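Local coordinates for penaeus monodon metallodensovirus major capsid protein (Penaeus monodon metallodensovirus, PDB 6WH7), which assembles in sixty copies into the icosahedral capsid of a shrimp densovirus, the shell that in parvoviruses encloses a single-stranded DNA genome, at residues A[110-115]-A[299-304]; A[116-121]-A[227-232]; A[235-240]-A[328-333]. All coordinates share one frame; numbering follows the deposited sequence.

In the fold
Helix 108-113 opens interaction 1 when 110-115 reaches forward to 299-304, and the loop so closed holds most of the jelly roll. Directly after it, 116-121 opens interaction 2, which ends at 227-232 and is therefore nested inside interaction 1. Interaction 3 starts only after interaction 2 has closed. Its segments, 235-240 and 328-333, alternate with those of interaction 1, and the two loops cross. Strands 118-135 and 287-302 are sheet neighbours and join interactions 1 and 2, with a salt bridge from Arg120 to Glu300. The parallel pair 229-230 and 327-328 leads on to interaction 3 through Trp229 O and Gln328 N.

Interaction 1 (A[110-115]-A[299-304]); sequences YSMLLA and FEFRLW
Leu113, on the short helix 108-113, fits between Phe299 and Phe301 of strand 287-302, where the helix packs across a face of the jelly-roll sheet. Its two methyl groups divide the work. CD1 lies over one face of the Phe299 ring, 3.5 Å from the ring centroid and 20° off the normal, a CH-pi contact displaced toward the CG side of the ring. CD2 turns to the other phenylalanine and touches Phe301 CD2 at 3.5 Å, the two side chains crossing at about a right angle. Both phenylalanines project from the strand toward the helix, whereas Glu300 between them points away. In Phe301, CG sits between the backbone N and the carbonyl carbon (chi1 60°), which sets the ring beside Leu113 CD2 and within 4.5 Å of Met112 CE at its CZ. Strand 287-302 is the last strand of the parvoviral jelly roll, commonly called I, and runs between strands 59-75 and 118-135; the helix immediately precedes the latter. At the far end of Phe299, CZ comes within 4.0 Å of Tyr110 CD1 and the two rings meet obliquely. The hydroxyl of Tyr110 is held by the backbone N of Tyr234. Further along the segment, Trp304 NE1 gives a hydrogen bond to Ala115 O (2.9 Å, N-H...O 153°), and the carbonyl oxygen lies at the indole edge, close to the ring plane. At the interface with a second subunit, Ala115 packs on that subunit's Ala115, and Trp304 N bonds to its Asn109 OD1.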
loop_
_atom_site.group_PDB
_atom_site.type_symbol
_atom_site.label_atom_id
_atom_site.label_comp_id
_atom_site.label_asym_id
_atom_site.label_seq_id
_atom_site.Cartn_x
_atom_site.Cartn_y
_atom_site.Cartn_z
ATOM N N TYR A 110 13.217 58.866 76.084
ATOM C CA TYR A 110 12.277 59.967 75.992
ATOM C C TYR A 110 12.976 61.305 76.158
ATOM O O TYR A 110 12.708 62.242 75.403
ATOM C CB TYR A 110 11.172 59.828 77.024
ATOM C CG TYR A 110 10.166 60.919 76.846
ATOM C CD1 TYR A 110 9.249 60.853 75.820
ATOM C CD2 TYR A 110 10.158 62.031 77.665
ATOM C CE1 TYR A 110 8.344 61.839 75.624
ATOM C CE2 TYR A 110 9.249 63.029 77.477
ATOM C CZ TYR A 110 8.345 62.923 76.450
ATOM O OH TYR A 110 7.419 63.897 76.233
ATOM N N SER A 111 13.867 61.418 77.143
ATOM C CA SER A 111 14.642 62.639 77.303
ATOM C C SER A 111 15.395 62.990 76.037
ATOM O O SER A 111 15.745 64.154 75.829
ATOM C CB SER A 111 15.617 62.490 78.463
ATOM O OG SER A 111 14.915 62.305 79.679
ATOM N N MET A 112 15.660 62.000 75.196
ATOM C CA MET A 112 16.252 62.239 73.894
ATOM C C MET A 112 15.229 62.710 72.871
ATOM O O MET A 112 15.522 63.599 72.069
ATOM C CB MET A 112 16.926 60.974 73.407
ATOM C CG MET A 112 17.268 61.072 71.980
ATOM S SD MET A 112 18.307 59.755 71.437
ATOM C CE MET A 112 18.124 60.020 69.690
ATOM N N LEU A 113 14.033 62.119 72.872
ATOM C CA LEU A 113 12.969 62.584 71.992
ATOM C C LEU A 113 12.719 64.072 72.139
ATOM O O LEU A 113 12.245 64.708 71.195
ATOM C CB LEU A 113 11.680 61.831 72.281
ATOM C CG LEU A 113 11.687 60.341 71.989
ATOM C CD1 LEU A 113 10.414 59.733 72.483
ATOM C CD2 LEU A 113 11.840 60.116 70.519
ATOM N N LEU A 114 13.014 64.632 73.303
ATOM C CA LEU A 114 12.887 66.058 73.520
ATOM C C LEU A 114 14.037 66.842 72.914
ATOM O O LEU A 114 13.928 68.064 72.780
ATOM C CB LEU A 114 12.788 66.333 75.016
ATOM C CG LEU A 114 11.591 65.634 75.648
ATOM C CD1 LEU A 114 11.547 65.905 77.129
ATOM C CD2 LEU A 114 10.308 66.054 74.970
ATOM N N ALA A 115 15.128 66.176 72.555
ATOM C CA ALA A 115 16.195 66.788 71.779
ATOM C C ALA A 115 15.953 66.691 70.282
ATOM O O ALA A 115 16.685 67.311 69.509
ATOM C CB ALA A 115 17.536 66.138 72.123
ATOM N N PHE A 299 7.663 55.251 69.787
ATOM C CA PHE A 299 7.715 56.619 69.302
ATOM C C PHE A 299 8.288 56.708 67.901
ATOM O O PHE A 299 9.182 55.951 67.528
ATOM C CB PHE A 299 8.542 57.495 70.231
ATOM C CG PHE A 299 7.883 57.792 71.525
ATOM C CD1 PHE A 299 7.032 58.866 71.641
ATOM C CD2 PHE A 299 8.122 57.013 72.630
ATOM C CE1 PHE A 299 6.436 59.154 72.828
ATOM C CE2 PHE A 299 7.528 57.301 73.816
ATOM C CZ PHE A 299 6.684 58.373 73.917
ATOM N N GLU A 300 7.752 57.632 67.122
ATOM C CA GLU A 300 8.415 58.135 65.935
ATOM C C GLU A 300 8.994 59.498 66.252
ATOM O O GLU A 300 8.336 60.327 66.880
ATOM C CB GLU A 300 7.457 58.253 64.755
ATOM C CG GLU A 300 7.000 56.946 64.195
ATOM C CD GLU A 300 5.993 57.127 63.091
ATOM O OE1 GLU A 300 5.517 58.262 62.900
ATOM O OE2 GLU A 300 5.677 56.133 62.410
ATOM N N PHE A 301 10.225 59.731 65.831
ATOM C CA PHE A 301 10.800 61.050 65.977
ATOM C C PHE A 301 11.428 61.478 64.667
ATOM O O PHE A 301 11.594 60.695 63.733
ATOM C CB PHE A 301 11.809 61.118 67.126
ATOM C CG PHE A 301 12.970 60.191 66.988
ATOM C CD1 PHE A 301 14.146 60.619 66.416
ATOM C CD2 PHE A 301 12.891 58.894 67.448
ATOM C CE1 PHE A 301 15.214 59.775 66.311
ATOM C CE2 PHE A 301 13.957 58.046 67.336
ATOM C CZ PHE A 301 15.119 58.484 66.776
ATOM N N ARG A 302 11.748 62.759 64.613
ATOM C CA ARG A 302 12.159 63.410 63.388
ATOM C C ARG A 302 13.186 64.468 63.746
ATOM O O ARG A 302 13.121 65.069 64.819
ATOM C CB ARG A 302 10.930 63.973 62.672
ATOM C CG ARG A 302 11.215 64.843 61.515
ATOM C CD ARG A 302 9.948 65.259 60.820
ATOM N NE ARG A 302 9.444 64.245 59.908
ATOM C CZ ARG A 302 8.327 64.373 59.208
ATOM N NH1 ARG A 302 7.582 65.451 59.347
ATOM N NH2 ARG A 302 7.950 63.422 58.377
ATOM N N LEU A 303 14.150 64.670 62.857
ATOM C CA LEU A 303 15.332 65.451 63.172
ATOM C C LEU A 303 15.204 66.885 62.688
ATOM O O LEU A 303 14.212 67.292 62.085
ATOM C CB LEU A 303 16.578 64.816 62.567
ATOM C CG LEU A 303 16.834 63.414 63.084
ATOM C CD1 LEU A 303 18.128 62.880 62.576
ATOM C CD2 LEU A 303 16.828 63.447 64.531
ATOM N N TRP A 304 16.249 67.653 62.959
ATOM C CA TRP A 304 16.321 69.071 62.677
ATOM C C TRP A 304 16.589 69.338 61.201
ATOM O O TRP A 304 17.009 68.460 60.446
ATOM C CB TRP A 304 17.396 69.709 63.540
ATOM C CG TRP A 304 17.072 69.573 64.971
ATOM C CD1 TRP A 304 17.540 68.630 65.824
ATOM C CD2 TRP A 304 16.166 70.380 65.720
ATOM N NE1 TRP A 304 17.006 68.812 67.066
ATOM C CE2 TRP A 304 16.154 69.882 67.028
ATOM C CE3 TRP A 304 15.375 71.484 65.414
ATOM C CZ2 TRP A 304 15.382 70.445 68.027
ATOM C CZ3 TRP A 304 14.613 72.037 66.404
ATOM C CH2 TRP A 304 14.620 71.522 67.694
#

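Interaction 2 (A[116-121]-A[227-232])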
loop_
_atom_site.group_PDB
_atom_site.type_symbol
_atom_site.label_atom_id
_atom_site.label_comp_id
_atom_site.label_asym_id
_atom_site.label_seq_id
_atom_site.Cartn_x
_atom_site.Cartn_y
_atom_site.Cartn_z
ATOM N N CYS A 116 14.968 65.910 69.866
ATOM C CA CYS A 116 14.536 65.862 68.483
ATOM C C CYS A 116 13.739 67.112 68.147
ATOM O O CYS A 116 13.304 67.855 69.027
ATOM C CB CYS A 116 13.676 64.632 68.239
ATOM S SG CYS A 116 14.473 63.107 68.674
ATOM N N LYS A 117 13.565 67.361 66.853
ATOM C CA LYS A 117 12.664 68.438 66.476
ATOM C C LYS A 117 11.225 68.075 66.800
ATOM O O LYS A 117 10.475 68.896 67.341
ATOM C CB LYS A 117 12.797 68.774 64.998
ATOM C CG LYS A 117 11.991 69.994 64.669
ATOM C CD LYS A 117 12.085 70.411 63.247
ATOM C CE LYS A 117 11.126 71.543 63.025
ATOM N NZ LYS A 117 11.477 72.705 63.878
ATOM N N ALA A 118 10.830 66.847 66.492
ATOM C CA ALA A 118 9.468 66.386 66.676
ATOM C C ALA A 118 9.487 64.936 67.114
ATOM O O ALA A 118 10.419 64.193 66.811
ATOM C CB ALA A 118 8.664 66.510 65.392
ATOM N N HIS A 119 8.441 64.540 67.830
ATOM C CA HIS A 119 8.263 63.156 68.227
ATOM C C HIS A 119 6.780 62.858 68.259
ATOM O O HIS A 119 5.955 63.755 68.427
ATOM C CB HIS A 119 8.896 62.861 69.588
ATOM C CG HIS A 119 8.308 63.652 70.706
ATOM N ND1 HIS A 119 7.140 63.297 71.335
ATOM C CD2 HIS A 119 8.716 64.799 71.292
ATOM C CE1 HIS A 119 6.862 64.182 72.272
ATOM N NE2 HIS A 119 7.803 65.105 72.267
ATOM N N ARG A 120 6.446 61.590 68.071
ATOM C CA ARG A 120 5.064 61.237 67.986
ATOM C C ARG A 120 4.843 59.871 68.616
ATOM O O ARG A 120 5.657 58.966 68.406
ATOM C CB ARG A 120 4.657 61.263 66.514
ATOM C CG ARG A 120 3.262 60.923 66.235
ATOM C CD ARG A 120 2.928 61.250 64.815
ATOM N NE ARG A 120 3.719 60.540 63.831
ATOM C CZ ARG A 120 3.722 60.860 62.548
ATOM N NH1 ARG A 120 2.974 61.862 62.127
ATOM N NH2 ARG A 120 4.457 60.178 61.690
ATOM N N PRO A 121 3.760 59.691 69.375
ATOM C CA PRO A 121 3.627 58.474 70.186
ATOM C C PRO A 121 3.301 57.199 69.427
ATOM O O PRO A 121 3.595 56.127 69.958
ATOM C CB PRO A 121 2.503 58.837 71.159
ATOM C CG PRO A 121 2.571 60.286 71.258
ATOM C CD PRO A 121 2.891 60.758 69.884
ATOM N N GLY A 227 -1.889 62.953 62.237
ATOM C CA GLY A 227 -1.342 63.672 61.115
ATOM C C GLY A 227 -0.309 64.696 61.489
ATOM O O GLY A 227 0.166 65.443 60.632
ATOM N N PHE A 228 0.055 64.752 62.762
ATOM C CA PHE A 228 0.897 65.804 63.291
ATOM C C PHE A 228 1.872 65.191 64.278
ATOM O O PHE A 228 1.778 64.016 64.627
ATOM C CB PHE A 228 0.067 66.898 63.955
ATOM C CG PHE A 228 -0.705 66.427 65.137
ATOM C CD1 PHE A 228 -0.201 66.564 66.405
ATOM C CD2 PHE A 228 -1.919 65.813 64.975
ATOM C CE1 PHE A 228 -0.906 66.136 67.477
ATOM C CE2 PHE A 228 -2.621 65.374 66.051
ATOM C CZ PHE A 228 -2.113 65.535 67.304
ATOM N N TRP A 229 2.815 66.002 64.718
ATOM C CA TRP A 229 3.873 65.601 65.625
ATOM C C TRP A 229 3.765 66.418 66.902
ATOM O O TRP A 229 2.907 67.286 67.035
ATOM C CB TRP A 229 5.222 65.806 64.949
ATOM C CG TRP A 229 5.409 64.931 63.779
ATOM C CD1 TRP A 229 4.865 65.100 62.551
ATOM C CD2 TRP A 229 6.275 63.807 63.680
ATOM N NE1 TRP A 229 5.285 64.115 61.707
ATOM C CE2 TRP A 229 6.164 63.312 62.375
ATOM C CE3 TRP A 229 7.121 63.158 64.573
ATOM C CZ2 TRP A 229 6.863 62.203 61.944
ATOM C CZ3 TRP A 229 7.809 62.063 64.144
ATOM C CH2 TRP A 229 7.680 61.593 62.843
ATOM N N PHE A 230 4.649 66.140 67.848
ATOM C CA PHE A 230 4.721 66.887 69.091
ATOM C C PHE A 230 6.131 67.414 69.278
ATOM O O PHE A 230 7.104 66.735 68.952
ATOM C CB PHE A 230 4.327 66.032 70.286
ATOM C CG PHE A 230 2.910 65.575 70.253
ATOM C CD1 PHE A 230 1.896 66.418 70.637
ATOM C CD2 PHE A 230 2.591 64.301 69.853
ATOM C CE1 PHE A 230 0.601 66.005 70.607
ATOM C CE2 PHE A 230 1.293 63.886 69.827
ATOM C CZ PHE A 230 0.299 64.737 70.209
ATOM N N GLY A 231 6.235 68.637 69.777
ATOM C CA GLY A 231 7.531 69.235 69.995
ATOM C C GLY A 231 7.932 69.379 71.444
ATOM O O GLY A 231 9.039 69.835 71.734
ATOM N N SER A 232 7.056 69.000 72.366
ATOM C CA SER A 232 7.288 69.221 73.783
ATOM C C SER A 232 7.055 67.923 74.540
ATOM O O SER A 232 6.742 66.886 73.955
ATOM C CB SER A 232 6.386 70.337 74.316
ATOM O OG SER A 232 6.596 70.536 75.700
#
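Arg120 lays its guanidinium flat on the indole of Trp229, and this stack belongs to the closely packed part of the contact. Arg120 CZ stands 3.8 Å from the centroid of the six-membered ring of Trp229, with the two planes 26° apart, a cation-pi arrangement. The chain of Arg120 bends at chi3 (61°) to bring the group over the ring, and its NH2 is also tied to Glu300 by a salt bridge. Beside it, Ala118 CB presses against Trp229 CB at 3.5 Å. His119 and Phe230 form a single antiparallel hydrogen-bonded pair, with His119 N to Phe230 O and Phe230 N to His119 O both 2.8 Å. Through this bridge strand 118-135, commonly called D in the parvoviral jelly roll, gains a short partner in 229-230, while Lys117 and Ala118 make a classic beta bulge against Arg302 of strand 287-302. Pro121 CD meets the Phe230 ring at its edge, 3.5 Å from CE2. Phe230 CB lies over a face of the His119 ring, 4.1 Å from its centroid. The exposed side is Gly231 and Ser232, where His119 NE2 donates to Ser232 O at 2.7 Å, bent to 139° and from above the carbonyl plane.

Interaction 3 (A[235-240]-A[328-333]); sequences GNAYVP and QSYGSL
Ala237 and Leu333 bring two irregular loops together, their CA atoms 3.8 Å apart in a single backbone bridge. The hydrogen bond across the contact comes one residue further on: Tyr238 N donates to Ser332 O at 3.0 Å, with an N-H...O angle of 140°. Next to this bond the methyl of Ala237, CB, touches both Leu333 CD2 (3.6 Å) and Tyr330 CB (3.8 Å). With CG anti to its own carbonyl carbon (chi1 -55°), Leu333 slants across Asn236, which brings its CB to Asn236 O at 3.5 Å and its CD2 near Gly235 O. The residue as a whole is exposed, so this part of the contact lies at a surface. The Tyr238 ring meets the backbone of 332-333 obliquely, with CE2 3.3 Å from Leu333 O and CD2 near the hydroxyl of Ser332. A looser touch completes the first shell, Pro240 CG to Tyr330 CE1 at 4.3 Å.

Both tyrosines are positioned from outside. The hydroxyl of Tyr238 is bonded to the backbone N of Gln345, and the ring of Tyr330 stacks on Phe230, with Met88 of helix 88-92 and Pro121 also against it. The backbone of 235-240 is fixed by further hydrogen bonds, Asn236 to Val334, Ala237 to Met88 and Val239 to Asn86. Segment 235-240 belongs to the long connection between strands 218-222 and 270-274, the GH loop of the parvoviral jelly roll, and 328-333 to the chain that follows 287-302, the last strand of the jelly roll, so the contact pairs a GH loop with the C-terminal region of a jelly-roll capsid protein.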
loop_
_atom_site.group_PDB
_atom_site.type_symbol
_atom_site.label_atom_id
_atom_site.label_comp_id
_atom_site.label_asym_id
_atom_site.label_seq_id
_atom_site.Cartn_x
_atom_site.Cartn_y
_atom_site.Cartn_z
ATOM N N GLY A 235 3.908 65.531 79.687
ATOM C CA GLY A 235 3.543 66.303 80.855
ATOM C C GLY A 235 2.197 65.954 81.450
ATOM O O GLY A 235 1.299 66.798 81.462
ATOM N N ASN A 236 2.038 64.709 81.893
ATOM C CA ASN A 236 0.778 64.153 82.408
ATOM C C ASN A 236 -0.395 64.471 81.482
ATOM O O ASN A 236 -1.459 64.925 81.894
ATOM C CB ASN A 236 0.509 64.549 83.876
ATOM C CG ASN A 236 0.284 66.034 84.108
ATOM O OD1 ASN A 236 -0.364 66.723 83.336
ATOM N ND2 ASN A 236 0.811 66.522 85.217
ATOM N N ALA A 237 -0.190 64.164 80.213
ATOM C CA ALA A 237 -1.225 64.154 79.201
ATOM C C ALA A 237 -1.673 62.725 78.949
ATOM O O ALA A 237 -0.896 61.781 79.091
ATOM C CB ALA A 237 -0.719 64.768 77.899
ATOM N N TYR A 238 -2.942 62.569 78.596
ATOM C CA TYR A 238 -3.385 61.301 78.048
ATOM C C TYR A 238 -2.670 61.055 76.731
ATOM O O TYR A 238 -2.126 61.973 76.117
ATOM C CB TYR A 238 -4.889 61.300 77.805
ATOM C CG TYR A 238 -5.747 61.423 79.029
ATOM C CD1 TYR A 238 -6.074 60.311 79.780
ATOM C CD2 TYR A 238 -6.271 62.641 79.407
ATOM C CE1 TYR A 238 -6.870 60.413 80.883
ATOM C CE2 TYR A 238 -7.070 62.748 80.510
ATOM C CZ TYR A 238 -7.364 61.630 81.246
ATOM O OH TYR A 238 -8.158 61.730 82.355
ATOM N N VAL A 239 -2.654 59.801 76.295
ATOM C CA VAL A 239 -2.071 59.545 74.986
ATOM C C VAL A 239 -3.034 60.247 74.041
ATOM O O VAL A 239 -4.225 60.356 74.361
ATOM C CB VAL A 239 -1.943 58.052 74.645
ATOM C CG1 VAL A 239 -1.587 57.210 75.863
ATOM C CG2 VAL A 239 -3.111 57.567 73.846
ATOM N N PRO A 240 -2.579 60.769 72.909
ATOM C CA PRO A 240 -3.480 61.526 72.037
ATOM C C PRO A 240 -4.718 60.725 71.662
ATOM O O PRO A 240 -4.630 59.601 71.170
ATOM C CB PRO A 240 -2.602 61.820 70.825
ATOM C CG PRO A 240 -1.237 61.857 71.384
ATOM C CD PRO A 240 -1.186 60.836 72.453
ATOM N N GLN A 328 2.677 70.126 67.351
ATOM C CA GLN A 328 1.569 70.466 68.226
ATOM C C GLN A 328 1.939 70.180 69.669
ATOM O O GLN A 328 2.822 69.371 69.953
ATOM C CB GLN A 328 0.315 69.685 67.837
ATOM C CG GLN A 328 -0.119 69.961 66.418
ATOM C CD GLN A 328 -0.437 71.405 66.198
ATOM O OE1 GLN A 328 -1.168 72.002 66.969
ATOM N NE2 GLN A 328 0.157 71.995 65.177
ATOM N N SER A 329 1.284 70.888 70.579
ATOM C CA SER A 329 1.337 70.537 71.985
ATOM C C SER A 329 0.385 69.382 72.270
ATOM O O SER A 329 -0.532 69.097 71.500
ATOM C CB SER A 329 1.016 71.753 72.853
ATOM O OG SER A 329 -0.282 72.251 72.606
ATOM N N TYR A 330 0.633 68.686 73.373
ATOM C CA TYR A 330 -0.214 67.560 73.741
ATOM C C TYR A 330 -1.616 68.008 74.124
ATOM O O TYR A 330 -1.806 68.999 74.831
ATOM C CB TYR A 330 0.421 66.757 74.867
ATOM C CG TYR A 330 1.453 65.784 74.375
ATOM C CD1 TYR A 330 1.088 64.502 74.019
ATOM C CD2 TYR A 330 2.775 66.147 74.230
ATOM C CE1 TYR A 330 2.004 63.599 73.563
ATOM C CE2 TYR A 330 3.707 65.244 73.767
ATOM C CZ TYR A 330 3.312 63.969 73.436
ATOM O OH TYR A 330 4.214 63.050 72.970
ATOM N N GLY A 331 -2.600 67.249 73.653
ATOM C CA GLY A 331 -3.972 67.700 73.610
ATOM C C GLY A 331 -4.689 67.888 74.922
ATOM O O GLY A 331 -5.163 68.986 75.227
ATOM N N SER A 332 -4.784 66.832 75.706
ATOM C CA SER A 332 -5.584 66.861 76.912
ATOM C C SER A 332 -4.807 66.199 78.026
ATOM O O SER A 332 -4.101 65.214 77.804
ATOM C CB SER A 332 -6.908 66.159 76.719
ATOM O OG SER A 332 -6.691 64.792 76.478
ATOM N N LEU A 333 -4.942 66.749 79.217
ATOM C CA LEU A 333 -4.150 66.340 80.355
ATOM C C LEU A 333 -5.013 65.529 81.301
ATOM O O LEU A 333 -6.216 65.766 81.426
ATOM C CB LEU A 333 -3.594 67.555 81.088
ATOM C CG LEU A 333 -2.797 68.532 80.237
ATOM C CD1 LEU A 333 -2.328 69.680 81.093
ATOM C CD2 LEU A 333 -1.650 67.855 79.545
#